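PDB 7JID: UDP-L-Rhamnose Synthase from Acanthamoeba polyphaga mimivirus, which probably makes UDP-L-rhamnose by epimerising a UDP-4-keto-6-deoxyglucose intermediate and reducing it with NADPH. Local coordinates for residues Q34-D39 against I59-G64; L7-K12 against E44-E49; R173-K178 against N225-L230. All blocks are in the same frame, centred on the assembly; numbering follows the deposited sequence.

Interaction 1. Residues Q34-D39 against I59-G64; sequences QSRADD and IGRTHG. With NAP (NADP nicotinamide-adenine-dinucleotide phosphate), chain D.
Ala37 and Ile59 meet methyl to methyl, CB to CD1 at 3.4 Å, a tight fit between two loops that otherwise come together around the cofactor. Ile59 has CG1 between its backbone N and carbonyl carbon (chi1 70°), and the extended chi2 carries CD1 on to Ala37, while CG2 lies against the adenine, 3.5 Å from NADP C4A. On the other face of the base lies the guanidinium of Arg36, with C2A of the adenine 3.5 Å above its plane. Bends at chi2 and chi3 fold the Arg36 chain over the ring, and the guanidinium edge meets the 2'-phosphate, NH1 hydrogen-bonding O2X and NH2 O3X, both nearly straight. Arg61 NH1 gives O3X a second, nearly straight bond of 2.8 Å (N-H...O angle 177°), and the two arginines share the anion edge-on. Arg61 NE makes a salt bridge with Asp85, which should help to fix this arginine. The adenine edge is read as well: Ala37 N donates to N1A at 3.0 Å, and Asp38 OD1 takes a more bent bond from N6A (142°). Further along, His63 NE2 holds diphosphate oxygen O2A at 2.9 Å. A basic residue in the loop after the second strand, gripping the ribose phosphate, is characteristic of Rossmann folds that bind NADP(H).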
loop_
_atom_site.group_PDB
_atom_site.type_symbol
_atom_site.label_atom_id
_atom_site.label_comp_id
_atom_site.label_asym_id
_atom_site.label_seq_id
_atom_site.Cartn_x
_atom_site.Cartn_y
_atom_site.Cartn_z
ATOM N N GLN A 34 1.732 -18.809 -14.123
ATOM C CA GLN A 34 0.543 -19.460 -13.524
ATOM C C GLN A 34 0.271 -18.911 -12.120
ATOM O O GLN A 34 -0.891 -19.038 -11.672
ATOM C CB GLN A 34 0.737 -20.974 -13.505
ATOM C CG GLN A 34 0.862 -21.532 -14.917
ATOM C CD GLN A 34 -0.307 -21.140 -15.783
ATOM O OE1 GLN A 34 -0.172 -20.388 -16.758
ATOM N NE2 GLN A 34 -1.483 -21.619 -15.414
ATOM N N SER A 35 1.257 -18.327 -11.440
ATOM C CA SER A 35 1.078 -17.852 -10.042
ATOM C C SER A 35 0.426 -16.461 -10.049
ATOM O O SER A 35 0.635 -15.722 -11.018
ATOM C CB SER A 35 2.366 -17.873 -9.262
ATOM O OG SER A 35 3.303 -16.951 -9.775
ATOM N N ARG A 36 -0.377 -16.179 -9.026
ATOM C CA ARG A 36 -0.888 -14.818 -8.733
ATOM C C ARG A 36 0.250 -14.048 -8.069
ATOM O O ARG A 36 0.952 -14.600 -7.209
ATOM C CB ARG A 36 -2.163 -14.890 -7.895
ATOM C CG ARG A 36 -3.294 -15.705 -8.515
ATOM C CD ARG A 36 -3.635 -15.220 -9.885
ATOM N NE ARG A 36 -4.246 -13.885 -9.837
ATOM C CZ ARG A 36 -4.877 -13.352 -10.872
ATOM N NH1 ARG A 36 -4.931 -14.003 -12.016
ATOM N NH2 ARG A 36 -5.486 -12.195 -10.774
ATOM N N ALA A 37 0.457 -12.800 -8.480
ATOM C CA ALA A 37 1.640 -12.030 -8.052
ATOM C C ALA A 37 1.617 -11.801 -6.542
ATOM O O ALA A 37 2.672 -11.644 -5.989
ATOM C CB ALA A 37 1.746 -10.739 -8.798
ATOM N N ASP A 38 0.418 -11.717 -5.974
ATOM C CA ASP A 38 0.192 -11.517 -4.532
ATOM C C ASP A 38 0.346 -12.813 -3.727
ATOM O O ASP A 38 0.243 -12.759 -2.507
ATOM C CB ASP A 38 -1.184 -10.867 -4.342
ATOM C CG ASP A 38 -2.316 -11.710 -4.928
ATOM O OD1 ASP A 38 -2.365 -11.807 -6.170
ATOM O OD2 ASP A 38 -3.058 -12.302 -4.125
ATOM N N ASP A 39 0.538 -13.957 -4.399
ATOM C CA ASP A 39 0.742 -15.265 -3.737
ATOM C C ASP A 39 2.259 -15.445 -3.674
ATOM O O ASP A 39 2.796 -16.158 -4.503
ATOM C CB ASP A 39 -0.057 -16.358 -4.458
ATOM C CG ASP A 39 0.073 -17.730 -3.797
ATOM O OD1 ASP A 39 0.889 -17.836 -2.865
ATOM O OD2 ASP A 39 -0.618 -18.674 -4.272
ATOM N N ILE A 59 0.385 -6.322 -14.756
ATOM C CA ILE A 59 -0.768 -6.633 -13.880
ATOM C C ILE A 59 -1.298 -5.324 -13.302
ATOM O O ILE A 59 -0.545 -4.349 -13.099
ATOM C CB ILE A 59 -0.463 -7.637 -12.760
ATOM C CG1 ILE A 59 0.456 -7.024 -11.701
ATOM C CG2 ILE A 59 0.077 -8.938 -13.354
ATOM C CD1 ILE A 59 0.779 -7.919 -10.530
ATOM N N GLY A 60 -2.546 -5.409 -12.876
ATOM C CA GLY A 60 -3.186 -4.365 -12.061
ATOM C C GLY A 60 -4.683 -4.500 -12.093
ATOM O O GLY A 60 -5.207 -5.381 -12.800
ATOM N N ARG A 61 -5.342 -3.635 -11.352
ATOM C CA ARG A 61 -6.811 -3.667 -11.230
ATOM C C ARG A 61 -7.306 -2.282 -11.602
ATOM O O ARG A 61 -7.022 -1.346 -10.867
ATOM C CB ARG A 61 -7.232 -4.152 -9.843
ATOM C CG ARG A 61 -8.723 -4.429 -9.726
ATOM C CD ARG A 61 -9.200 -5.651 -10.491
ATOM N NE ARG A 61 -8.246 -6.741 -10.395
ATOM C CZ ARG A 61 -8.175 -7.788 -11.198
ATOM N NH1 ARG A 61 -7.206 -8.680 -11.046
ATOM N NH2 ARG A 61 -9.050 -7.943 -12.183
ATOM N N THR A 62 -7.902 -2.166 -12.783
ATOM C CA THR A 62 -8.120 -0.846 -13.443
ATOM C C THR A 62 -9.527 -0.716 -14.016
ATOM O O THR A 62 -9.806 0.349 -14.611
ATOM C CB THR A 62 -7.103 -0.592 -14.544
ATOM O OG1 THR A 62 -7.276 -1.579 -15.576
ATOM C CG2 THR A 62 -5.697 -0.539 -13.975
ATOM N N HIS A 63 -10.332 -1.745 -13.826
ATOM C CA HIS A 63 -11.728 -1.854 -14.337
ATOM C C HIS A 63 -12.285 -3.144 -13.778
ATOM O O HIS A 63 -11.496 -4.038 -13.371
ATOM C CB HIS A 63 -11.788 -1.892 -15.878
ATOM C CG HIS A 63 -11.037 -3.034 -16.465
ATOM N ND1 HIS A 63 -11.660 -4.207 -16.894
ATOM C CD2 HIS A 63 -9.718 -3.210 -16.668
ATOM C CE1 HIS A 63 -10.739 -5.042 -17.334
ATOM N NE2 HIS A 63 -9.533 -4.469 -17.181
ATOM N N GLY A 64 -13.575 -3.330 -13.941
ATOM C CA GLY A 64 -14.208 -4.573 -13.486
ATOM C C GLY A 64 -15.699 -4.479 -13.711
ATOM O O GLY A 64 -16.157 -3.584 -14.422
HETATM P PA NAP D . -5.825 -5.629 -18.230
HETATM O O1A NAP D . -6.247 -5.996 -19.634
HETATM O O2A NAP D . -6.864 -5.580 -17.153
HETATM O O5B NAP D . -4.690 -6.685 -17.909
HETATM C C5B NAP D . -4.259 -6.897 -16.564
HETATM C C4B NAP D . -3.843 -8.329 -16.266
HETATM O O4B NAP D . -3.268 -8.442 -14.971
HETATM C C3B NAP D . -5.075 -9.223 -16.328
HETATM O O3B NAP D . -4.660 -10.306 -17.193
HETATM C C2B NAP D . -5.238 -9.660 -14.878
HETATM O O2B NAP D . -5.605 -11.006 -14.852
HETATM C C1B NAP D . -3.831 -9.548 -14.293
HETATM N N9A NAP D . -3.685 -9.418 -12.857
HETATM C C8A NAP D . -4.195 -8.472 -12.081
HETATM N N7A NAP D . -3.812 -8.645 -10.814
HETATM C C5A NAP D . -3.045 -9.743 -10.781
HETATM C C6A NAP D . -2.386 -10.450 -9.753
HETATM N N6A NAP D . -2.471 -10.009 -8.519
HETATM N N1A NAP D . -1.697 -11.584 -10.125
HETATM C C2A NAP D . -1.644 -11.960 -11.411
HETATM N N3A NAP D . -2.249 -11.362 -12.449
HETATM C C4A NAP D . -2.943 -10.234 -12.138
HETATM O O3 NAP D . -5.050 -4.224 -18.088
HETATM P PN NAP D . -3.899 -3.633 -19.071
HETATM O O1N NAP D . -4.543 -2.318 -19.480
HETATM O O2N NAP D . -3.257 -4.595 -19.978
HETATM O O5D NAP D . -2.850 -3.163 -17.982
HETATM C C5D NAP D . -1.694 -3.811 -17.471
HETATM C C4D NAP D . -1.322 -3.120 -16.125
HETATM O O4D NAP D . -0.037 -2.601 -16.256
HETATM C C3D NAP D . -2.245 -1.940 -15.907
HETATM O O3D NAP D . -2.128 -1.368 -14.550
HETATM C C2D NAP D . -1.665 -1.156 -17.108
HETATM O O2D NAP D . -1.932 0.250 -17.220
HETATM C C1D NAP D . -0.181 -1.370 -16.973
HETATM P P2B NAP D . -6.948 -11.478 -14.150
HETATM O O1X NAP D . -8.081 -11.185 -15.034
HETATM O O2X NAP D . -6.624 -12.984 -14.160
HETATM O O3X NAP D . -7.145 -10.902 -12.743
#

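Interaction 2. Residues L7-K12 against E44-E49; sequences LIFGNK and EREISE. With NAP (NADP nicotinamide-adenine-dinucleotide phosphate), chain D.
This is strand-to-helix packing in the core of the Rossmann fold, an apolar pair beside a glutamate whose acid end meets the strand; helix 40-50 lies along one face of the parallel sheet, running back against strand 5-9. The helix belongs to a beta-alpha-beta crossover: it links strand 29-32 to strand 54-57, and strand 5-9 runs between those two in the sheet. The short segments 7-9 and 44-49 are accordingly close to antiparallel, at 159°, with their axes 11.0 Å apart at the nearest point, a separation that side chains from both elements fill. Leu7 and Ile47 make the central pair. In Leu7, chi1 of 177° extends the chain toward the helix, and chi2 makes CD2 the methyl that leads, 3.8 Å from Ile47 CG1; the two side chains run at about a right angle to each other. Ile96 and Cys97 of helix 79-99 touch Ile47 as well and extend the apolar layer. Glu46, with CG anti to N and an extended chain, sends its carboxylate to the strand, where CD lies 4.4 Å from Leu7 CD1; hydrogen bonds from Ser35 and Gln34, in the loop before the helix, hold the acid group. Beyond the strand the chain enters a glycine-rich turn of the kind that carries the dinucleotide in this fold, and Gly10 CA comes to 3.8 Å from NADP O4B. Phe9, the last residue of the strand, slides past Glu46 in the opposite direction, its ring 85° from the carboxylate plane, with CZ 4.2 Å from OE1.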
loop_
_atom_site.group_PDB
_atom_site.type_symbol
_atom_site.label_atom_id
_atom_site.label_comp_id
_atom_site.label_asym_id
_atom_site.label_seq_id
_atom_site.Cartn_x
_atom_site.Cartn_y
_atom_site.Cartn_z
ATOM N N LEU A 7 9.341 -14.752 -18.367
ATOM C CA LEU A 7 8.155 -15.093 -17.560
ATOM C C LEU A 7 7.271 -13.840 -17.466
ATOM O O LEU A 7 7.776 -12.848 -16.944
ATOM C CB LEU A 7 8.602 -15.559 -16.177
ATOM C CG LEU A 7 7.468 -15.877 -15.209
ATOM C CD1 LEU A 7 6.590 -16.991 -15.755
ATOM C CD2 LEU A 7 8.005 -16.221 -13.854
ATOM N N ILE A 8 6.045 -13.945 -17.942
ATOM C CA ILE A 8 5.130 -12.772 -18.067
ATOM C C ILE A 8 3.957 -12.957 -17.106
ATOM O O ILE A 8 3.121 -13.849 -17.325
ATOM C CB ILE A 8 4.658 -12.577 -19.520
ATOM C CG1 ILE A 8 5.812 -12.568 -20.541
ATOM C CG2 ILE A 8 3.795 -11.313 -19.621
ATOM C CD1 ILE A 8 6.908 -11.573 -20.240
ATOM N N PHE A 9 3.841 -12.027 -16.176
ATOM C CA PHE A 9 2.660 -11.858 -15.305
ATOM C C PHE A 9 1.705 -10.879 -15.989
ATOM O O PHE A 9 2.191 -9.858 -16.497
ATOM C CB PHE A 9 3.086 -11.307 -13.950
ATOM C CG PHE A 9 3.748 -12.344 -13.080
ATOM C CD1 PHE A 9 3.031 -13.074 -12.145
ATOM C CD2 PHE A 9 5.106 -12.591 -13.214
ATOM C CE1 PHE A 9 3.654 -14.051 -11.387
ATOM C CE2 PHE A 9 5.730 -13.559 -12.445
ATOM C CZ PHE A 9 5.002 -14.282 -11.519
ATOM N N GLY A 10 0.426 -11.216 -16.076
ATOM C CA GLY A 10 -0.549 -10.423 -16.840
ATOM C C GLY A 10 -0.518 -10.759 -18.324
ATOM O O GLY A 10 -0.947 -9.936 -19.168
ATOM N N ASN A 11 -0.011 -11.945 -18.688
ATOM C CA ASN A 11 0.172 -12.234 -20.133
ATOM C C ASN A 11 -1.167 -12.418 -20.866
ATOM O O ASN A 11 -1.132 -12.385 -22.094
ATOM C CB ASN A 11 1.104 -13.414 -20.364
ATOM C CG ASN A 11 0.401 -14.716 -20.118
ATOM O OD1 ASN A 11 0.234 -15.523 -21.042
ATOM N ND2 ASN A 11 0.009 -14.911 -18.874
ATOM N N LYS A 12 -2.305 -12.579 -20.179
ATOM C CA LYS A 12 -3.656 -12.657 -20.784
ATOM C C LYS A 12 -4.291 -11.277 -20.833
ATOM O O LYS A 12 -5.372 -11.134 -21.387
ATOM C CB LYS A 12 -4.574 -13.578 -19.977
ATOM C CG LYS A 12 -4.057 -14.994 -19.825
ATOM C CD LYS A 12 -3.597 -15.604 -21.121
ATOM C CE LYS A 12 -4.216 -16.961 -21.388
ATOM N NZ LYS A 12 -5.613 -16.824 -21.869
ATOM N N GLU A 44 7.529 -17.406 -5.844
ATOM C CA GLU A 44 8.938 -17.820 -5.635
ATOM C C GLU A 44 9.094 -19.260 -6.129
ATOM O O GLU A 44 10.113 -19.533 -6.757
ATOM C CB GLU A 44 9.362 -17.701 -4.182
ATOM C CG GLU A 44 10.781 -18.194 -3.990
ATOM C CD GLU A 44 11.458 -17.721 -2.735
ATOM O OE1 GLU A 44 10.787 -17.081 -1.901
ATOM O OE2 GLU A 44 12.658 -17.980 -2.607
ATOM N N ARG A 45 8.116 -20.131 -5.900
ATOM C CA ARG A 45 8.186 -21.516 -6.431
ATOM C C ARG A 45 8.256 -21.445 -7.961
ATOM O O ARG A 45 9.086 -22.182 -8.553
ATOM C CB ARG A 45 7.014 -22.369 -5.942
ATOM C CG ARG A 45 7.112 -22.811 -4.485
ATOM C CD ARG A 45 6.024 -23.855 -4.176
ATOM N NE ARG A 45 4.643 -23.379 -4.287
ATOM C CZ ARG A 45 3.983 -22.694 -3.340
ATOM N NH1 ARG A 45 4.573 -22.385 -2.196
ATOM N NH2 ARG A 45 2.734 -22.310 -3.542
ATOM N N GLU A 46 7.428 -20.612 -8.595
ATOM C CA GLU A 46 7.353 -20.547 -10.079
ATOM C C GLU A 46 8.683 -20.028 -10.624
ATOM O O GLU A 46 9.196 -20.612 -11.605
ATOM C CB GLU A 46 6.191 -19.696 -10.575
ATOM C CG GLU A 46 6.044 -19.732 -12.081
ATOM C CD GLU A 46 4.688 -19.275 -12.574
ATOM O OE1 GLU A 46 4.149 -18.330 -11.975
ATOM O OE2 GLU A 46 4.153 -19.853 -13.532
ATOM N N ILE A 47 9.223 -18.978 -10.032
ATOM C CA ILE A 47 10.489 -18.348 -10.490
ATOM C C ILE A 47 11.649 -19.317 -10.270
ATOM O O ILE A 47 12.490 -19.438 -11.170
ATOM C CB ILE A 47 10.688 -16.996 -9.799
ATOM C CG1 ILE A 47 9.748 -16.002 -10.471
ATOM C CG2 ILE A 47 12.122 -16.547 -9.852
ATOM C CD1 ILE A 47 9.739 -14.617 -9.885
ATOM N N SER A 48 11.659 -20.003 -9.134
ATOM C CA SER A 48 12.742 -20.945 -8.778
ATOM C C SER A 48 12.742 -22.114 -9.762
ATOM O O SER A 48 13.859 -22.585 -10.080
ATOM C CB SER A 48 12.589 -21.392 -7.345
ATOM O OG SER A 48 13.668 -22.247 -7.012
ATOM N N GLU A 49 11.570 -22.549 -10.230
ATOM C CA GLU A 49 11.384 -23.721 -11.137
ATOM C C GLU A 49 11.605 -23.310 -12.604
ATOM O O GLU A 49 12.340 -24.012 -13.329
ATOM C CB GLU A 49 9.999 -24.351 -10.984
ATOM C CG GLU A 49 9.510 -25.020 -12.259
ATOM C CD GLU A 49 8.451 -26.107 -12.168
ATOM O OE1 GLU A 49 8.805 -27.253 -11.799
ATOM O OE2 GLU A 49 7.284 -25.830 -12.538
HETATM P PA NAP D . -5.825 -5.629 -18.230
HETATM O O1A NAP D . -6.247 -5.996 -19.634
HETATM O O2A NAP D . -6.864 -5.580 -17.153
HETATM O O5B NAP D . -4.690 -6.685 -17.909
HETATM C C5B NAP D . -4.259 -6.897 -16.564
HETATM C C4B NAP D . -3.843 -8.329 -16.266
HETATM O O4B NAP D . -3.268 -8.442 -14.971
HETATM C C3B NAP D . -5.075 -9.223 -16.328
HETATM O O3B NAP D . -4.660 -10.306 -17.193
HETATM C C2B NAP D . -5.238 -9.660 -14.878
HETATM O O2B NAP D . -5.605 -11.006 -14.852
HETATM C C1B NAP D . -3.831 -9.548 -14.293
HETATM N N9A NAP D . -3.685 -9.418 -12.857
HETATM C C8A NAP D . -4.195 -8.472 -12.081
HETATM N N7A NAP D . -3.812 -8.645 -10.814
HETATM C C5A NAP D . -3.045 -9.743 -10.781
HETATM C C6A NAP D . -2.386 -10.450 -9.753
HETATM N N6A NAP D . -2.471 -10.009 -8.519
HETATM N N1A NAP D . -1.697 -11.584 -10.125
HETATM C C2A NAP D . -1.644 -11.960 -11.411
HETATM N N3A NAP D . -2.249 -11.362 -12.449
HETATM C C4A NAP D . -2.943 -10.234 -12.138
HETATM O O3 NAP D . -5.050 -4.224 -18.088
HETATM P PN NAP D . -3.899 -3.633 -19.071
HETATM O O1N NAP D . -4.543 -2.318 -19.480
HETATM O O2N NAP D . -3.257 -4.595 -19.978
HETATM O O5D NAP D . -2.850 -3.163 -17.982
HETATM C C5D NAP D . -1.694 -3.811 -17.471
HETATM C C4D NAP D . -1.322 -3.120 -16.125
HETATM O O4D NAP D . -0.037 -2.601 -16.256
HETATM C C3D NAP D . -2.245 -1.940 -15.907
HETATM O O3D NAP D . -2.128 -1.368 -14.550
HETATM C C2D NAP D . -1.665 -1.156 -17.108
HETATM O O2D NAP D . -1.932 0.250 -17.220
HETATM C C1D NAP D . -0.181 -1.370 -16.973
HETATM P P2B NAP D . -6.948 -11.478 -14.150
HETATM O O1X NAP D . -8.081 -11.185 -15.034
HETATM O O2X NAP D . -6.624 -12.984 -14.160
HETATM O O3X NAP D . -7.145 -10.902 -12.743
#

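Interaction 3. Residues R173-K178 against N225-L230; sequences RSFITK and NEILSL. With AWU ([[(2~{R},3~{S},4~{R},5~{R})-5-[2,4-bis(oxidanylidene)pyrimidin-1-yl]-3,4-bis(oxidanyl)oxolan-2-yl]methoxy-oxidanyl-phosphoryl] [(2~{R},3~{R},4~{R},5~{R},6~{S})-6-methyl-3,4,5-tris(oxidanyl)oxan-2-yl] hydrogen phosphate), chain C.
The carbonyl oxygen of Asn225, one turn below Ser229, is gripped by two groups of that residue: the backbone N, and the hydroxyl OG at 2.9 Å, which reach Asn225 O from opposite faces of its plane. OG sits 35° out of that plane, a second bond added to the ordinary helical one. Between them in sequence, Ile227 points at helix 175-181 and splits its contact over two branches. Its CD1, at the end of an extended chi2, touches Phe175 CE2 at 3.7 Å, while CG2 lies 4.0 Å from both CG1 and CD1 of Ile176. The two helices pack in this way in the substrate-binding part of an extended short-chain dehydrogenase/reductase fold, beside the UDP-sugar. Phe175 has its ring wedged between the isoleucine and the ligand: CE1, on the other side of CZ from CE2, approaches the ribose carbon C4C of UDP-rhamnose at 3.7 Å, and His224 meets the same ring. A turn further on, Lys178 reaches the diphosphate. Its chain is bent at chi3, and NZ hydrogen-bonds O3A, which bridges the two phosphates, at 2.8 Å and O2A, on the uridine-side phosphorus PA, at 3.1 Å.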
loop_
_atom_site.group_PDB
_atom_site.type_symbol
_atom_site.label_atom_id
_atom_site.label_comp_id
_atom_site.label_asym_id
_atom_site.label_seq_id
_atom_site.Cartn_x
_atom_site.Cartn_y
_atom_site.Cartn_z
ATOM N N ARG A 173 -9.889 -0.868 -23.947
ATOM C CA ARG A 173 -8.842 -0.308 -23.058
ATOM C C ARG A 173 -8.107 0.884 -23.712
ATOM O O ARG A 173 -7.488 1.684 -22.960
ATOM C CB ARG A 173 -7.832 -1.403 -22.686
ATOM C CG ARG A 173 -8.379 -2.584 -21.881
ATOM C CD ARG A 173 -8.532 -2.346 -20.378
ATOM N NE ARG A 173 -9.766 -1.633 -20.050
ATOM C CZ ARG A 173 -10.994 -2.151 -20.106
ATOM N NH1 ARG A 173 -11.175 -3.407 -20.482
ATOM N NH2 ARG A 173 -12.051 -1.421 -19.773
ATOM N N SER A 174 -8.114 0.986 -25.044
ATOM C CA SER A 174 -7.335 1.988 -25.808
ATOM C C SER A 174 -7.941 3.385 -25.643
ATOM O O SER A 174 -9.150 3.570 -25.790
ATOM C CB SER A 174 -7.217 1.639 -27.251
ATOM O OG SER A 174 -6.553 2.663 -27.959
ATOM N N PHE A 175 -7.111 4.367 -25.315
ATOM C CA PHE A 175 -7.585 5.745 -25.013
ATOM C C PHE A 175 -8.450 6.270 -26.165
ATOM O O PHE A 175 -9.468 6.904 -25.891
ATOM C CB PHE A 175 -6.375 6.642 -24.746
ATOM C CG PHE A 175 -6.680 8.083 -24.471
ATOM C CD1 PHE A 175 -6.869 8.515 -23.167
ATOM C CD2 PHE A 175 -6.717 8.998 -25.516
ATOM C CE1 PHE A 175 -7.084 9.864 -22.930
ATOM C CE2 PHE A 175 -6.993 10.345 -25.274
ATOM C CZ PHE A 175 -7.169 10.759 -23.982
ATOM N N ILE A 176 -8.038 6.099 -27.420
ATOM C CA ILE A 176 -8.784 6.642 -28.586
ATOM C C ILE A 176 -10.138 5.934 -28.661
ATOM O O ILE A 176 -11.166 6.650 -28.807
ATOM C CB ILE A 176 -7.986 6.520 -29.887
ATOM C CG1 ILE A 176 -6.736 7.401 -29.832
ATOM C CG2 ILE A 176 -8.872 6.824 -31.083
ATOM C CD1 ILE A 176 -5.953 7.487 -31.126
ATOM N N THR A 177 -10.175 4.610 -28.521
ATOM C CA THR A 177 -11.485 3.884 -28.522
ATOM C C THR A 177 -12.388 4.498 -27.451
ATOM O O THR A 177 -13.615 4.748 -27.702
ATOM C CB THR A 177 -11.317 2.380 -28.291
ATOM O OG1 THR A 177 -10.289 1.961 -29.187
ATOM C CG2 THR A 177 -12.608 1.626 -28.543
ATOM N N LYS A 178 -11.843 4.681 -26.264
ATOM C CA LYS A 178 -12.637 5.210 -25.137
ATOM C C LYS A 178 -13.161 6.596 -25.500
ATOM O O LYS A 178 -14.393 6.794 -25.363
ATOM C CB LYS A 178 -11.817 5.165 -23.837
ATOM C CG LYS A 178 -11.675 3.733 -23.339
ATOM C CD LYS A 178 -11.283 3.565 -21.916
ATOM C CE LYS A 178 -9.891 4.063 -21.689
ATOM N NZ LYS A 178 -9.552 4.011 -20.247
ATOM N N ASN A 225 -9.112 16.998 -27.851
ATOM C CA ASN A 225 -9.608 17.733 -29.026
ATOM C C ASN A 225 -8.657 17.567 -30.192
ATOM O O ASN A 225 -9.141 17.434 -31.323
ATOM C CB ASN A 225 -9.840 19.195 -28.688
ATOM C CG ASN A 225 -11.111 19.451 -27.916
ATOM O OD1 ASN A 225 -11.914 18.555 -27.672
ATOM N ND2 ASN A 225 -11.236 20.693 -27.481
ATOM N N GLU A 226 -7.346 17.595 -29.969
ATOM C CA GLU A 226 -6.415 17.455 -31.118
ATOM C C GLU A 226 -6.587 16.064 -31.750
ATOM O O GLU A 226 -6.576 15.945 -32.989
ATOM C CB GLU A 226 -4.952 17.639 -30.732
ATOM C CG GLU A 226 -4.548 19.064 -30.468
ATOM C CD GLU A 226 -3.167 19.140 -29.868
ATOM O OE1 GLU A 226 -3.027 18.636 -28.773
ATOM O OE2 GLU A 226 -2.256 19.701 -30.495
ATOM N N ILE A 227 -6.762 15.021 -30.930
ATOM C CA ILE A 227 -6.931 13.628 -31.410
ATOM C C ILE A 227 -8.248 13.508 -32.183
ATOM O O ILE A 227 -8.208 13.016 -33.326
ATOM C CB ILE A 227 -6.895 12.606 -30.261
ATOM C CG1 ILE A 227 -5.514 12.578 -29.623
ATOM C CG2 ILE A 227 -7.302 11.224 -30.798
ATOM C CD1 ILE A 227 -5.529 11.872 -28.310
ATOM N N LEU A 228 -9.341 14.023 -31.647
ATOM C CA LEU A 228 -10.650 13.870 -32.327
ATOM C C LEU A 228 -10.590 14.691 -33.616
ATOM O O LEU A 228 -11.184 14.262 -34.569
ATOM C CB LEU A 228 -11.789 14.294 -31.404
ATOM C CG LEU A 228 -11.979 13.325 -30.246
ATOM C CD1 LEU A 228 -12.835 13.942 -29.161
ATOM C CD2 LEU A 228 -12.542 11.993 -30.731
ATOM N N SER A 229 -9.972 15.867 -33.577
ATOM C CA SER A 229 -9.780 16.712 -34.799
ATOM C C SER A 229 -8.996 15.938 -35.888
ATOM O O SER A 229 -9.363 16.032 -37.080
ATOM C CB SER A 229 -9.162 18.031 -34.457
ATOM O OG SER A 229 -10.036 18.826 -33.679
ATOM N N LEU A 230 -7.951 15.175 -35.553
ATOM C CA LEU A 230 -7.257 14.357 -36.585
ATOM C C LEU A 230 -8.173 13.284 -37.150
ATOM O O LEU A 230 -8.138 13.052 -38.363
ATOM C CB LEU A 230 -6.020 13.720 -35.990
ATOM C CG LEU A 230 -4.854 14.666 -35.769
ATOM C CD1 LEU A 230 -3.788 13.981 -34.936
ATOM C CD2 LEU A 230 -4.286 15.139 -37.113
HETATM P PA AWU C . -11.058 6.856 -18.445
HETATM O O1A AWU C . -11.902 7.069 -17.246
HETATM O O2A AWU C . -11.663 6.128 -19.633
HETATM O O3A AWU C . -9.712 5.954 -18.272
HETATM P PB AWU C . -8.866 5.696 -16.880
HETATM O O1B AWU C . -8.492 6.977 -16.095
HETATM O O2B AWU C . -9.544 4.532 -16.124
HETATM O O3B AWU C . -7.510 5.202 -17.570
HETATM C "C5'" AWU C . -4.722 3.399 -16.115
HETATM O "O5'" AWU C . -5.870 3.726 -16.873
HETATM C "C4'" AWU C . -3.512 4.120 -16.685
HETATM O "O4'" AWU C . -2.348 3.957 -15.844
HETATM C "C3'" AWU C . -3.824 5.577 -16.780
HETATM O "O3'" AWU C . -2.830 6.177 -17.568
HETATM C "C2'" AWU C . -5.135 5.865 -17.504
HETATM C "C1'" AWU C . -6.234 5.036 -17.003
HETATM N N1 AWU C . -13.096 11.280 -20.244
HETATM C C2 AWU C . -13.902 12.169 -20.934
HETATM O O2 AWU C . -13.388 13.011 -21.699
HETATM N N3 AWU C . -15.261 12.007 -20.862
HETATM C C4 AWU C . -15.835 11.106 -20.021
HETATM O O4 AWU C . -17.117 11.004 -20.033
HETATM C C5 AWU C . -15.021 10.197 -19.342
HETATM C C6 AWU C . -13.640 10.356 -19.372
HETATM C C1C AWU C . -11.612 11.401 -20.309
HETATM C C2C AWU C . -10.862 11.396 -18.977
HETATM C C3C AWU C . -9.486 10.817 -19.393
HETATM C C4C AWU C . -9.879 9.891 -20.498
HETATM C C5C AWU C . -9.819 8.416 -20.164
HETATM C "C6'" AWU C . -4.607 1.880 -16.227
HETATM O "O2'" AWU C . -4.982 5.458 -18.847
HETATM O O2C AWU C . -10.750 12.720 -18.518
HETATM O O3C AWU C . -8.673 11.819 -19.977
HETATM O O4C AWU C . -11.231 10.154 -20.852
HETATM O O5C AWU C . -10.537 8.251 -18.920
#

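In the fold
Interactions 1 and 2 are neighbours, their centres 12 Å apart, and their segments alternate along the chain as the nucleotide-binding half of the fold is built. Glu46 of interaction 2 joins them, with OE1 2.7 Å from Ser35 OG and OE2 2.7 Å from Gln34 N, which ties helix 40-50 to the loop that carries the adenine-binding residues. Interaction 3 belongs to the substrate side, its centre 27 Å from interaction 1 and 34 Å from interaction 2. Interactions 1 and 3 touch by packing alone, His63 CE1 3.6 Å from Arg173 NH1, and Thr62 touches both ligands, which places 59-64 between cofactor and UDP-rhamnose.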